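Long-range contacts in periplasmic oligopeptide-binding protein (Burkholderia pseudomallei, PDB 3ZS6), which probably binds oligopeptides in the periplasm and hands them to an ABC transporter for uptake across the inner membrane: residues V429-P434 / M464-M469; T221-Y226 / D478-S483; V285-I290 / W325-R330; G179-V184 / I192-S197. One frame throughout, in Å; residues are numbered along the deposited sequence. Where two conformers were deposited one is given.

Contact 1 (V429-P434 / M464-M469); sequences VGYCNP and MNDYPM
Tyr431 reaches across to Pro468 and Asp466, and its side chain meets something at nearly every step. Tyr431 CB lies 3.9 Å from Pro468 CB. With CG anti to the backbone N (chi1 178°), the ring extends over Pro468, and Tyr431 CD1 comes to 3.5 Å from Pro468 CB. The proline sits over one face: its CB is 3.9 Å from the Tyr431 ring centroid and 29° off the normal, a CH-pi contact. Farther out, Tyr431 CE1 passes Asp466 CB, and at the tip Tyr431 OH hydrogen-bonds Asp466 OD2 at 2.6 Å. That oxygen lies at the ring edge, in its plane, whereas the carboxylate is turned 61° against the ring; the phenol meets OD2 on its anti side. Asn433 ND2 adds a second hydrogen bond to Asp466 OD2, 3.2 Å long and nearly along the C-O axis, with amide and carboxylate almost coplanar. Two donors thus grip one carboxylate oxygen, which would tend to favour the charged form of the aspartate. Asn433 is also the N-cap of helix 434-443, its OD1 accepting weak bonds from Lys435 N and Val436 N. Beyond the tyrosine, Val429 CG1 packs on Met469 CE at 4.0 Å. A type I turn from Met464 to Tyr467 carries the chain out of helix 449-464 and presents Asp466. The contact therefore ties the loop before helix 434-443, where Cys432 is disulfide-bonded to Cys422, to the link between helix 449-464 and strand 470-480, with Tyr263 and Tyr265 of strand 260-266 and Lys276 of helix 276-285 packing around it.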
loop_
_atom_site.group_PDB
_atom_site.type_symbol
_atom_site.label_atom_id
_atom_site.label_comp_id
_atom_site.label_asym_id
_atom_site.label_seq_id
_atom_site.Cartn_x
_atom_site.Cartn_y
_atom_site.Cartn_z
ATOM N N VAL A 429 10.755 9.925 -0.495
ATOM C CA VAL A 429 12.207 10.097 -0.321
ATOM C C VAL A 429 12.746 11.299 -1.109
ATOM O O VAL A 429 13.812 11.840 -0.790
ATOM C CB VAL A 429 13.018 8.839 -0.690
ATOM C CG1 VAL A 429 12.531 7.638 0.129
ATOM C CG2 VAL A 429 12.947 8.562 -2.203
ATOM N N GLY A 430 12.006 11.705 -2.138
ATOM C CA GLY A 430 12.342 12.897 -2.902
ATOM C C GLY A 430 13.345 12.624 -4.005
ATOM O O GLY A 430 14.177 13.466 -4.329
ATOM N N TYR A 431 13.272 11.433 -4.583
ATOM C CA TYR A 431 14.200 11.042 -5.635
ATOM C C TYR A 431 13.677 11.552 -6.965
ATOM O O TYR A 431 12.460 11.642 -7.163
ATOM C CB TYR A 431 14.329 9.518 -5.650
ATOM C CG TYR A 431 15.233 8.933 -6.714
ATOM C CD1 TYR A 431 16.616 9.003 -6.600
ATOM C CD2 TYR A 431 14.700 8.271 -7.810
ATOM C CE1 TYR A 431 17.443 8.450 -7.564
ATOM C CE2 TYR A 431 15.518 7.715 -8.780
ATOM C CZ TYR A 431 16.884 7.803 -8.652
ATOM O OH TYR A 431 17.688 7.239 -9.616
ATOM N N CYS A 432 14.584 11.912 -7.867
ATOM C CA CYS A 432 14.183 12.292 -9.220
ATOM C C CYS A 432 15.285 12.015 -10.231
ATOM O O CYS A 432 16.330 12.663 -10.221
ATOM C CB CYS A 432 13.763 13.760 -9.293
ATOM S SG CYS A 432 13.345 14.319 -10.990
ATOM N N ASN A 433 15.038 11.041 -11.099
ATOM C CA ASN A 433 15.970 10.712 -12.166
ATOM C C ASN A 433 15.239 10.665 -13.499
ATOM O O ASN A 433 14.625 9.649 -13.839
ATOM C CB ASN A 433 16.685 9.387 -11.892
ATOM C CG ASN A 433 17.792 9.100 -12.904
ATOM O OD1 ASN A 433 17.691 9.465 -14.081
ATOM N ND2 ASN A 433 18.856 8.447 -12.445
ATOM N N PRO A 434 15.308 11.776 -14.258
ATOM C CA PRO A 434 14.619 11.973 -15.539
ATOM C C PRO A 434 14.870 10.832 -16.522
ATOM O O PRO A 434 13.976 10.491 -17.293
ATOM C CB PRO A 434 15.235 13.272 -16.075
ATOM C CG PRO A 434 15.686 14.005 -14.847
ATOM C CD PRO A 434 16.153 12.931 -13.899
ATOM N N MET A 464 17.792 1.760 -8.762
ATOM C CA MET A 464 18.302 1.116 -7.547
ATOM C C MET A 464 19.822 1.280 -7.400
ATOM O O MET A 464 20.351 1.245 -6.289
ATOM C CB MET A 464 17.910 -0.365 -7.484
ATOM C CG MET A 464 16.415 -0.624 -7.328
ATOM S SD MET A 464 15.673 0.127 -5.864
ATOM C CE MET A 464 15.051 1.664 -6.544
ATOM N N ASN A 465 20.520 1.454 -8.521
ATOM C CA ASN A 465 21.950 1.748 -8.471
ATOM C C ASN A 465 22.222 3.095 -7.811
ATOM O O ASN A 465 23.347 3.384 -7.403
ATOM C CB ASN A 465 22.575 1.684 -9.865
ATOM C CG ASN A 465 22.823 0.260 -10.324
ATOM O OD1 ASN A 465 23.405 -0.548 -9.596
ATOM N ND2 ASN A 465 22.375 -0.060 -11.529
ATOM N N ASP A 466 21.176 3.908 -7.688
ATOM C CA ASP A 466 21.268 5.176 -6.966
ATOM C C ASP A 466 20.908 5.033 -5.479
ATOM O O ASP A 466 21.081 5.967 -4.702
ATOM C CB ASP A 466 20.383 6.238 -7.636
ATOM C CG ASP A 466 20.987 6.775 -8.941
ATOM O OD1 ASP A 466 22.188 6.533 -9.193
ATOM O OD2 ASP A 466 20.265 7.445 -9.708
ATOM N N TYR A 467 20.409 3.860 -5.089
ATOM C CA TYR A 467 20.020 3.601 -3.691
ATOM C C TYR A 467 19.215 4.736 -3.061
ATOM O O TYR A 467 19.550 5.225 -1.985
ATOM C CB TYR A 467 21.257 3.249 -2.851
ATOM C CG TYR A 467 21.957 2.046 -3.422
ATOM C CD1 TYR A 467 21.547 0.771 -3.086
ATOM C CD2 TYR A 467 22.974 2.188 -4.364
ATOM C CE1 TYR A 467 22.148 -0.337 -3.635
ATOM C CE2 TYR A 467 23.590 1.082 -4.916
ATOM C CZ TYR A 467 23.169 -0.179 -4.544
ATOM O OH TYR A 467 23.760 -1.299 -5.078
ATOM N N PRO A 468 18.138 5.157 -3.740
ATOM C CA PRO A 468 17.268 6.215 -3.220
ATOM C C PRO A 468 16.609 5.832 -1.895
ATOM O O PRO A 468 16.247 6.724 -1.124
ATOM C CB PRO A 468 16.215 6.387 -4.327
ATOM C CG PRO A 468 16.245 5.084 -5.098
ATOM C CD PRO A 468 17.696 4.668 -5.059
ATOM N N MET A 469 16.449 4.534 -1.650
ATOM C CA MET A 469 16.007 4.025 -0.353
ATOM C C MET A 469 16.724 2.702 -0.088
ATOM O O MET A 469 17.552 2.279 -0.891
ATOM C CB MET A 469 14.482 3.827 -0.313
ATOM C CG MET A 469 13.925 2.953 -1.442
ATOM S SD MET A 469 13.357 3.899 -2.887
ATOM C CE MET A 469 11.777 4.530 -2.283
#

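Contact 2 (T221-Y226 / D478-S483); sequences TALRMY and DRLVKS
CH-pi and cation-pi packing on both faces of Tyr226 joins helix 219-227 to the end of strand 470-480 and the residues that follow: the buried ring lies between Leu480 on one face and Lys482 on the other. Leu480 CB makes a CH-pi contact toward the rim of its face, 3.7 Å from the Tyr226 centroid. On the opposite face Lys482 CE makes another, over the centre of the Tyr226 ring at 3.5 Å and only 11° off the normal. The lysine runs antiparallel to the tyrosine: its CD passes the phenol end, and NZ arrives back at the helix backbone. A bend at chi2 (-75°) lays the otherwise extended chain along the ring. The ammonium is thereby engaged twice, by a cation-pi contact with NZ 4.0 Å from the Tyr226 centroid and by a hydrogen bond of 2.9 Å from Lys482 NZ to Tyr226 O, the donor standing above the carbonyl plane. Helix 219-227 and helix 242-249 pack here beside strand 470-480, which pairs with strand 253-258 in a mixed sheet; in this member of solute-binding protein family 5 the chain thus returns to helix 219-227 from some 250 residues later. Phe249 of helix 242-249 meets the Tyr226 ring edge-to-face and also touches Leu223 and Leu480. One turn back along the helix, Leu223 CD1 touches Leu480 CD1 in the conformer given. At the far end of the ring, Tyr226 OH is hydrogen-bonded to Glu252 OE1; the other oxygen of that glutamate, OE2, is bonded to Ser483 OG.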
loop_
_atom_site.group_PDB
_atom_site.type_symbol
_atom_site.label_atom_id
_atom_site.label_comp_id
_atom_site.label_asym_id
_atom_site.label_seq_id
_atom_site.Cartn_x
_atom_site.Cartn_y
_atom_site.Cartn_z
ATOM N N THR A 221 0.338 -8.581 21.813
ATOM C CA THR A 221 -0.961 -8.283 22.399
ATOM C C THR A 221 -2.073 -8.792 21.479
ATOM O O THR A 221 -3.070 -9.353 21.942
ATOM C CB THR A 221 -1.140 -6.764 22.610
ATOM O OG1 THR A 221 -0.247 -6.313 23.637
ATOM C CG2 THR A 221 -2.575 -6.436 23.001
ATOM N N ALA A 222 -1.892 -8.600 20.173
ATOM C CA ALA A 222 -2.839 -9.122 19.184
ATOM C C ALA A 222 -2.969 -10.639 19.306
ATOM O O ALA A 222 -4.070 -11.190 19.223
ATOM C CB ALA A 222 -2.403 -8.745 17.769
ATOM N N LEU A 223 -1.832 -11.302 19.507
ATOM C CA LEU A 223 -1.798 -12.762 19.636
ATOM C C LEU A 223 -2.571 -13.224 20.869
ATOM O O LEU A 223 -3.345 -14.179 20.809
ATOM C CB LEU A 223 -0.345 -13.252 19.695
ATOM C CG LEU A 223 -0.084 -14.755 19.844
ATOM C CD1 LEU A 223 -0.761 -15.527 18.728
ATOM C CD2 LEU A 223 1.417 -15.042 19.865
ATOM N N ARG A 224 -2.346 -12.542 21.987
ATOM C CA ARG A 224 -3.055 -12.828 23.224
ATOM C C ARG A 224 -4.560 -12.726 23.023
ATOM O O ARG A 224 -5.318 -13.582 23.476
ATOM C CB ARG A 224 -2.634 -11.846 24.316
ATOM C CG ARG A 224 -1.214 -12.005 24.821
ATOM C CD ARG A 224 -0.984 -11.078 26.018
ATOM N NE ARG A 224 0.365 -11.173 26.565
ATOM C CZ ARG A 224 0.746 -10.602 27.706
ATOM N NH1 ARG A 224 -0.126 -9.899 28.421
ATOM N NH2 ARG A 224 1.994 -10.735 28.137
ATOM N N MET A 225 -4.994 -11.668 22.349
ATOM C CA MET A 225 -6.418 -11.475 22.112
ATOM C C MET A 225 -6.983 -12.538 21.174
ATOM O O MET A 225 -8.128 -12.957 21.316
ATOM C CB MET A 225 -6.680 -10.072 21.554
ATOM C CG MET A 225 -6.567 -8.969 22.601
ATOM S SD MET A 225 -6.636 -7.308 21.892
ATOM C CE MET A 225 -5.077 -7.239 21.043
ATOM N N TYR A 226 -6.183 -12.961 20.201
ATOM C CA TYR A 226 -6.622 -13.990 19.277
ATOM C C TYR A 226 -6.827 -15.276 20.070
ATOM O O TYR A 226 -7.870 -15.929 19.964
ATOM C CB TYR A 226 -5.576 -14.186 18.183
ATOM C CG TYR A 226 -5.898 -15.260 17.171
ATOM C CD1 TYR A 226 -5.581 -16.586 17.418
ATOM C CD2 TYR A 226 -6.497 -14.942 15.953
ATOM C CE1 TYR A 226 -5.866 -17.584 16.487
ATOM C CE2 TYR A 226 -6.785 -15.926 15.013
ATOM C CZ TYR A 226 -6.468 -17.245 15.292
ATOM O OH TYR A 226 -6.731 -18.226 14.373
ATOM N N ASP A 478 1.985 -14.100 6.361
ATOM C CA ASP A 478 1.623 -14.916 7.514
ATOM C C ASP A 478 0.745 -14.177 8.512
ATOM O O ASP A 478 1.105 -13.105 9.000
ATOM C CB ASP A 478 2.881 -15.424 8.230
ATOM C CG ASP A 478 3.654 -16.445 7.409
ATOM O OD1 ASP A 478 3.394 -16.564 6.196
ATOM O OD2 ASP A 478 4.542 -17.111 7.980
ATOM N N ARG A 479 -0.406 -14.769 8.815
ATOM C CA ARG A 479 -1.303 -14.243 9.834
ATOM C C ARG A 479 -2.182 -15.374 10.372
ATOM O O ARG A 479 -2.232 -16.462 9.784
ATOM C CB ARG A 479 -2.163 -13.098 9.275
ATOM C CG ARG A 479 -3.192 -13.511 8.214
ATOM C CD ARG A 479 -4.348 -12.493 8.119
ATOM N NE ARG A 479 -3.865 -11.130 7.888
ATOM C CZ ARG A 479 -3.677 -10.597 6.682
ATOM N NH1 ARG A 479 -3.927 -11.306 5.583
ATOM N NH2 ARG A 479 -3.224 -9.354 6.572
ATOM N N LEU A 480 -2.847 -15.121 11.499
ATOM C CA LEU A 480 -3.750 -16.103 12.097
ATOM C C LEU A 480 -5.192 -15.755 11.760
ATOM O O LEU A 480 -5.628 -14.621 11.957
ATOM C CB LEU A 480 -3.565 -16.160 13.619
ATOM C CG LEU A 480 -2.247 -16.773 14.114
ATOM C CD1 LEU A 480 -1.934 -16.362 15.554
ATOM C CD2 LEU A 480 -2.271 -18.300 13.979
ATOM N N VAL A 481 -5.920 -16.736 11.238
ATOM C CA VAL A 481 -7.339 -16.587 10.938
ATOM C C VAL A 481 -8.036 -17.851 11.445
ATOM O O VAL A 481 -7.631 -18.966 11.114
ATOM C CB VAL A 481 -7.597 -16.404 9.432
ATOM C CG1 VAL A 481 -9.094 -16.320 9.144
ATOM C CG2 VAL A 481 -6.871 -15.147 8.900
ATOM N N LYS A 482 -9.062 -17.671 12.270
ATOM C CA LYS A 482 -9.722 -18.793 12.943
ATOM C C LYS A 482 -10.236 -19.846 11.951
ATOM O O LYS A 482 -10.605 -19.522 10.816
ATOM C CB LYS A 482 -10.865 -18.277 13.824
ATOM C CG LYS A 482 -10.404 -17.370 14.974
ATOM C CD LYS A 482 -9.767 -18.188 16.098
ATOM C CE LYS A 482 -9.393 -17.316 17.297
ATOM N NZ LYS A 482 -8.951 -18.147 18.459
ATOM N N SER A 483 -10.240 -21.107 12.381
ATOM C CA SER A 483 -10.699 -22.215 11.543
ATOM C C SER A 483 -12.157 -22.068 11.114
ATOM O O SER A 483 -12.561 -22.616 10.087
ATOM C CB SER A 483 -10.503 -23.558 12.259
ATOM O OG SER A 483 -9.124 -23.789 12.492
#

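Contact 3 (V285-I290 / W325-R330); sequences VLDREI and WPMARR
The junction between helices 276-285 and 288-296 meets the first turn of helix 327-340 here, with Asp287 as N-cap of helix 288-296 and Met327 and Arg330 reaching in from helix 327-340. Asp287 OD1 accepts from Ile290 N at 3.2 Å, nearly straight at 169° but from above the carboxylate plane, and more weakly from Glu289 N. The other oxygen, OD2, faces the methionine: Met327 CE lies 3.7 Å from Asp287 OD2. Bends at chi2 and chi3 curl the thioether back and place CE over the Arg330 guanidinium, 3.6 Å above its plane. Met327 SD merely lies beside Val285 O, at 3.7 Å; that carbonyl accepts a hydrogen bond from Lys375 NZ. Arg330 turns an edge of its guanidinium to the junction, where Arg330 NH1 donates to Leu286 O in a weak, bent bond of 3.2 Å; its stronger partner is Met284 O. Arg288 brings a second positive charge, Arg288 NH1 standing 4.0 Å from Arg330 NH1 with the two planes 48° apart. The cost of these like charges is probably eased by backbone carbonyls, since Arg288 NH2 bonds Ala283 O and its NE bonds Pro471 O. Carbonyls at the C-terminal end of helix 276-285, including Met284 O, thus receive arginine donors just before an aspartate opens the next helix, a helix-to-helix junction with a side-chain N-cap.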
loop_
_atom_site.group_PDB
_atom_site.type_symbol
_atom_site.label_atom_id
_atom_site.label_comp_id
_atom_site.label_asym_id
_atom_site.label_seq_id
_atom_site.Cartn_x
_atom_site.Cartn_y
_atom_site.Cartn_z
ATOM N N VAL A 285 25.990 -2.681 3.881
ATOM C CA VAL A 285 26.503 -3.271 5.115
ATOM C C VAL A 285 25.477 -4.130 5.885
ATOM O O VAL A 285 25.856 -5.027 6.645
ATOM C CB VAL A 285 27.105 -2.179 6.020
ATOM C CG1 VAL A 285 27.093 -2.603 7.463
ATOM C CG2 VAL A 285 28.529 -1.833 5.547
ATOM N N LEU A 286 24.186 -3.872 5.680
ATOM C CA LEU A 286 23.140 -4.623 6.378
ATOM C C LEU A 286 23.046 -6.078 5.903
ATOM O O LEU A 286 22.915 -6.346 4.711
ATOM C CB LEU A 286 21.772 -3.947 6.213
ATOM C CG LEU A 286 21.606 -2.480 6.609
ATOM C CD1 LEU A 286 20.261 -1.958 6.098
ATOM C CD2 LEU A 286 21.734 -2.276 8.118
ATOM N N ASP A 287 23.096 -7.011 6.848
ATOM C CA ASP A 287 23.017 -8.437 6.537
ATOM C C ASP A 287 21.554 -8.895 6.548
ATOM O O ASP A 287 20.999 -9.204 7.607
ATOM C CB ASP A 287 23.833 -9.226 7.563
ATOM C CG ASP A 287 24.126 -10.645 7.116
ATOM O OD1 ASP A 287 23.294 -11.233 6.390
ATOM O OD2 ASP A 287 25.193 -11.173 7.505
ATOM N N ARG A 288 20.939 -8.937 5.366
ATOM C CA ARG A 288 19.518 -9.250 5.237
ATOM C C ARG A 288 19.246 -10.742 5.431
ATOM O O ARG A 288 18.109 -11.157 5.678
ATOM C CB ARG A 288 18.997 -8.788 3.874
ATOM C CG ARG A 288 19.137 -7.279 3.622
ATOM C CD ARG A 288 19.090 -6.981 2.121
ATOM N NE ARG A 288 19.209 -5.556 1.842
ATOM C CZ ARG A 288 20.325 -4.853 2.027
ATOM N NH1 ARG A 288 21.420 -5.444 2.513
ATOM N NH2 ARG A 288 20.343 -3.550 1.747
ATOM N N GLU A 289 20.298 -11.546 5.316
ATOM C CA GLU A 289 20.179 -12.978 5.521
ATOM C C GLU A 289 19.947 -13.253 7.003
ATOM O O GLU A 289 19.027 -13.984 7.370
ATOM C CB GLU A 289 21.433 -13.701 5.017
ATOM C CG GLU A 289 21.132 -14.993 4.276
ATOM C CD GLU A 289 20.372 -15.993 5.128
ATOM O OE1 GLU A 289 20.631 -16.053 6.349
ATOM O OE2 GLU A 289 19.512 -16.717 4.579
ATOM N N ILE A 290 20.776 -12.644 7.847
ATOM C CA ILE A 290 20.615 -12.734 9.293
ATOM C C ILE A 290 19.302 -12.098 9.743
ATOM O O ILE A 290 18.595 -12.639 10.597
ATOM C CB ILE A 290 21.799 -12.065 10.024
ATOM C CG1 ILE A 290 23.093 -12.849 9.774
ATOM C CG2 ILE A 290 21.527 -11.974 11.509
ATOM C CD1 ILE A 290 24.331 -12.152 10.297
ATOM N N TRP A 325 29.078 -10.766 -2.078
ATOM C CA TRP A 325 30.401 -10.504 -1.525
ATOM C C TRP A 325 30.527 -10.966 -0.075
ATOM O O TRP A 325 29.569 -10.903 0.688
ATOM C CB TRP A 325 30.727 -9.011 -1.589
ATOM C CG TRP A 325 30.850 -8.443 -2.976
ATOM C CD1 TRP A 325 30.756 -9.119 -4.159
ATOM C CD2 TRP A 325 31.085 -7.073 -3.313
ATOM N NE1 TRP A 325 30.922 -8.251 -5.214
ATOM C CE2 TRP A 325 31.124 -6.989 -4.721
ATOM C CE3 TRP A 325 31.269 -5.908 -2.561
ATOM C CZ2 TRP A 325 31.342 -5.783 -5.392
ATOM C CZ3 TRP A 325 31.482 -4.709 -3.231
ATOM C CH2 TRP A 325 31.516 -4.658 -4.631
ATOM N N PRO A 326 31.722 -11.436 0.307
ATOM C CA PRO A 326 32.014 -11.642 1.726
ATOM C C PRO A 326 31.697 -10.362 2.485
ATOM O O PRO A 326 31.937 -9.269 1.968
ATOM C CB PRO A 326 33.524 -11.883 1.734
ATOM C CG PRO A 326 33.809 -12.483 0.395
ATOM C CD PRO A 326 32.833 -11.859 -0.564
ATOM N N MET A 327 31.173 -10.485 3.695
ATOM C CA MET A 327 30.786 -9.299 4.447
ATOM C C MET A 327 31.976 -8.359 4.658
ATOM O O MET A 327 31.844 -7.143 4.514
ATOM C CB MET A 327 30.124 -9.673 5.782
ATOM C CG MET A 327 29.483 -8.493 6.503
ATOM S SD MET A 327 28.263 -7.612 5.490
ATOM C CE MET A 327 27.058 -8.908 5.175
ATOM N N ALA A 328 33.135 -8.922 4.988
ATOM C CA ALA A 328 34.338 -8.119 5.205
ATOM C C ALA A 328 34.624 -7.206 4.012
ATOM O O ALA A 328 34.977 -6.037 4.179
ATOM C CB ALA A 328 35.547 -9.020 5.497
ATOM N N ARG A 329 34.467 -7.751 2.813
ATOM C CA ARG A 329 34.604 -6.987 1.577
ATOM C C ARG A 329 33.493 -5.941 1.447
ATOM O O ARG A 329 33.734 -4.815 1.004
ATOM C CB ARG A 329 34.585 -7.944 0.381
ATOM C CG ARG A 329 34.683 -7.293 -0.989
ATOM C CD ARG A 329 35.040 -8.346 -2.019
ATOM N NE ARG A 329 34.554 -8.053 -3.364
ATOM C CZ ARG A 329 34.374 -8.982 -4.300
ATOM N NH1 ARG A 329 34.636 -10.257 -4.031
ATOM N NH2 ARG A 329 33.928 -8.642 -5.501
ATOM N N ARG A 330 32.275 -6.315 1.828
ATOM C CA ARG A 330 31.163 -5.370 1.826
ATOM C C ARG A 330 31.495 -4.162 2.678
ATOM O O ARG A 330 31.327 -3.023 2.251
ATOM C CB ARG A 330 29.897 -6.018 2.379
ATOM C CG ARG A 330 29.157 -6.894 1.410
ATOM C CD ARG A 330 27.677 -6.761 1.700
ATOM N NE ARG A 330 26.973 -8.016 1.522
ATOM C CZ ARG A 330 25.723 -8.217 1.915
ATOM N NH1 ARG A 330 25.047 -7.240 2.512
ATOM N NH2 ARG A 330 25.158 -9.396 1.711
#

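Contact 4 (G179-V184 / I192-S197); sequences GPYTLV and IVMAKS
Met194 carries its CG between the backbone N and the carbonyl carbon (chi1 61°) and Tyr181 sets CG beside its backbone N (chi1 -61°), which brings the thioether alongside the root of the ring: Met194 SD is 3.7 Å from Tyr181 CB. The sulfur is 5.0 Å from the Tyr181 centroid and oblique to it, a Met-aromatic contact in which the two side chains cross at about a right angle. The tyrosine ring runs on past the other strand, with Tyr181 CD1 3.5 Å from Lys196 N, and its OH bonds Ile208 O. Leu183 CD1 touches Ile192 CG2 on the side of Met194, while on the other side of the sheet Thr182 CG2 packs against Ser197 CB at 3.6 Å and Val184 CG2 against Ala195 CB. Behind these lies the antiparallel hairpin of strands 181-187 and 191-196. Thr182 and Ala195 form a hydrogen-bonded pair, each N to the other's O at 2.9 Å; Val184 N bonds Val193 O, and Ser197 N bonds Pro180 O at 2.8 Å. The pairing is disturbed at Val184: Val193 bonds both it and Asp185, consistent with a beta bulge opposite Val193. Met194 itself packs on Ile31, Asp34 and Leu35 of helix 26-35. A water donating to Pro180 O and Ser197 O extends the link past the strand; Pro180 O therefore accepts twice, and backbone bonding continues beyond the last strand pair.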
loop_
_atom_site.group_PDB
_atom_site.type_symbol
_atom_site.label_atom_id
_atom_site.label_comp_id
_atom_site.label_asym_id
_atom_site.label_seq_id
_atom_site.Cartn_x
_atom_site.Cartn_y
_atom_site.Cartn_z
ATOM N N GLY A 179 -20.727 0.830 -0.081
ATOM C CA GLY A 179 -20.224 -0.533 0.010
ATOM C C GLY A 179 -21.181 -1.481 0.714
ATOM O O GLY A 179 -22.309 -1.107 1.023
ATOM N N PRO A 180 -20.724 -2.713 0.996
ATOM C CA PRO A 180 -21.578 -3.726 1.631
ATOM C C PRO A 180 -21.859 -3.434 3.109
ATOM O O PRO A 180 -22.772 -4.042 3.672
ATOM C CB PRO A 180 -20.767 -5.017 1.479
ATOM C CG PRO A 180 -19.334 -4.550 1.348
ATOM C CD PRO A 180 -19.399 -3.244 0.625
ATOM N N TYR A 181 -21.093 -2.524 3.714
ATOM C CA TYR A 181 -21.250 -2.175 5.129
ATOM C C TYR A 181 -21.421 -0.672 5.342
ATOM O O TYR A 181 -20.951 0.135 4.542
ATOM C CB TYR A 181 -20.060 -2.704 5.960
ATOM C CG TYR A 181 -19.951 -4.205 5.881
ATOM C CD1 TYR A 181 -20.646 -5.019 6.774
ATOM C CD2 TYR A 181 -19.197 -4.815 4.877
ATOM C CE1 TYR A 181 -20.578 -6.400 6.682
ATOM C CE2 TYR A 181 -19.116 -6.193 4.782
ATOM C CZ TYR A 181 -19.813 -6.980 5.685
ATOM O OH TYR A 181 -19.738 -8.348 5.588
ATOM N N THR A 182 -22.119 -0.305 6.412
ATOM C CA THR A 182 -22.242 1.088 6.800
ATOM C C THR A 182 -21.601 1.274 8.168
ATOM O O THR A 182 -21.682 0.391 9.028
ATOM C CB THR A 182 -23.715 1.551 6.888
ATOM O OG1 THR A 182 -24.376 0.848 7.946
ATOM C CG2 THR A 182 -24.446 1.298 5.575
ATOM N N LEU A 183 -20.990 2.436 8.366
ATOM C CA LEU A 183 -20.244 2.723 9.579
ATOM C C LEU A 183 -21.176 2.986 10.752
ATOM O O LEU A 183 -22.027 3.872 10.684
ATOM C CB LEU A 183 -19.344 3.940 9.348
ATOM C CG LEU A 183 -18.391 4.326 10.479
ATOM C CD1 LEU A 183 -17.356 3.231 10.675
ATOM C CD2 LEU A 183 -17.726 5.661 10.168
ATOM N N VAL A 184 -21.000 2.235 11.837
ATOM C CA VAL A 184 -21.818 2.427 13.038
ATOM C C VAL A 184 -21.079 3.187 14.140
ATOM O O VAL A 184 -21.662 4.033 14.826
ATOM C CB VAL A 184 -22.303 1.080 13.622
ATOM C CG1 VAL A 184 -23.210 1.320 14.819
ATOM C CG2 VAL A 184 -23.018 0.263 12.562
ATOM N N ILE A 192 -13.471 0.573 15.395
ATOM C CA ILE A 192 -14.410 0.939 14.351
ATOM C C ILE A 192 -15.392 -0.218 14.187
ATOM O O ILE A 192 -14.983 -1.375 14.109
ATOM C CB ILE A 192 -13.699 1.225 13.024
ATOM C CG1 ILE A 192 -13.214 2.674 12.988
ATOM C CG2 ILE A 192 -14.630 0.934 11.831
ATOM C CD1 ILE A 192 -12.322 2.997 11.796
ATOM N N VAL A 193 -16.685 0.090 14.178
ATOM C CA VAL A 193 -17.713 -0.940 14.006
ATOM C C VAL A 193 -18.586 -0.612 12.795
ATOM O O VAL A 193 -18.962 0.547 12.582
ATOM C CB VAL A 193 -18.619 -1.085 15.265
ATOM C CG1 VAL A 193 -19.628 -2.216 15.084
ATOM C CG2 VAL A 193 -17.788 -1.303 16.520
ATOM N N MET A 194 -18.910 -1.633 12.006
ATOM C CA MET A 194 -19.776 -1.458 10.839
ATOM C C MET A 194 -20.773 -2.605 10.706
ATOM O O MET A 194 -20.502 -3.729 11.133
ATOM C CB MET A 194 -18.959 -1.287 9.551
ATOM C CG MET A 194 -18.072 -2.460 9.183
ATOM S SD MET A 194 -16.934 -2.107 7.793
ATOM C CE MET A 194 -15.858 -0.839 8.459
ATOM N N ALA A 195 -21.924 -2.310 10.108
ATOM C CA ALA A 195 -23.026 -3.267 10.030
ATOM C C ALA A 195 -23.404 -3.532 8.579
ATOM O O ALA A 195 -23.316 -2.636 7.734
ATOM C CB ALA A 195 -24.230 -2.733 10.787
ATOM N N LYS A 196 -23.831 -4.759 8.290
ATOM C CA LYS A 196 -24.229 -5.107 6.927
ATOM C C LYS A 196 -25.273 -4.102 6.434
ATOM O O LYS A 196 -26.199 -3.748 7.166
ATOM C CB LYS A 196 -24.790 -6.530 6.867
ATOM C CG LYS A 196 -25.359 -6.925 5.500
ATOM C CD LYS A 196 -25.925 -8.345 5.513
ATOM C CE LYS A 196 -26.703 -8.637 4.230
ATOM N NZ LYS A 196 -27.099 -10.075 4.128
ATOM N N SER A 197 -25.115 -3.634 5.203
ATOM C CA SER A 197 -26.050 -2.669 4.638
ATOM C C SER A 197 -27.153 -3.358 3.852
ATOM O O SER A 197 -26.876 -4.159 2.963
ATOM C CB SER A 197 -25.323 -1.692 3.714
ATOM O OG SER A 197 -26.251 -0.874 3.024
HETATM O O HOH W 1 -24.784 -5.734 2.257
#

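Contacts 1 and 3 lie on the same side of the chain's centre, their nearest atoms about 7 Å apart, and share neighbours: helix 276-285 supplies Lys276 beside Asp466 and Met284 to Arg330. Strand 470-480 is a common thread, leaving the turn of contact 1, passing Leu286 and Arg288 of contact 3 and ending in contact 2, about 34 Å from contact 3 between centres. Both contacts 1 and 3 fall inside the long loop that contact 2 closes. Contact 4 belongs to a separate four-stranded sheet, about 23 Å from contact 2 and about 49 Å from contact 3 between centres.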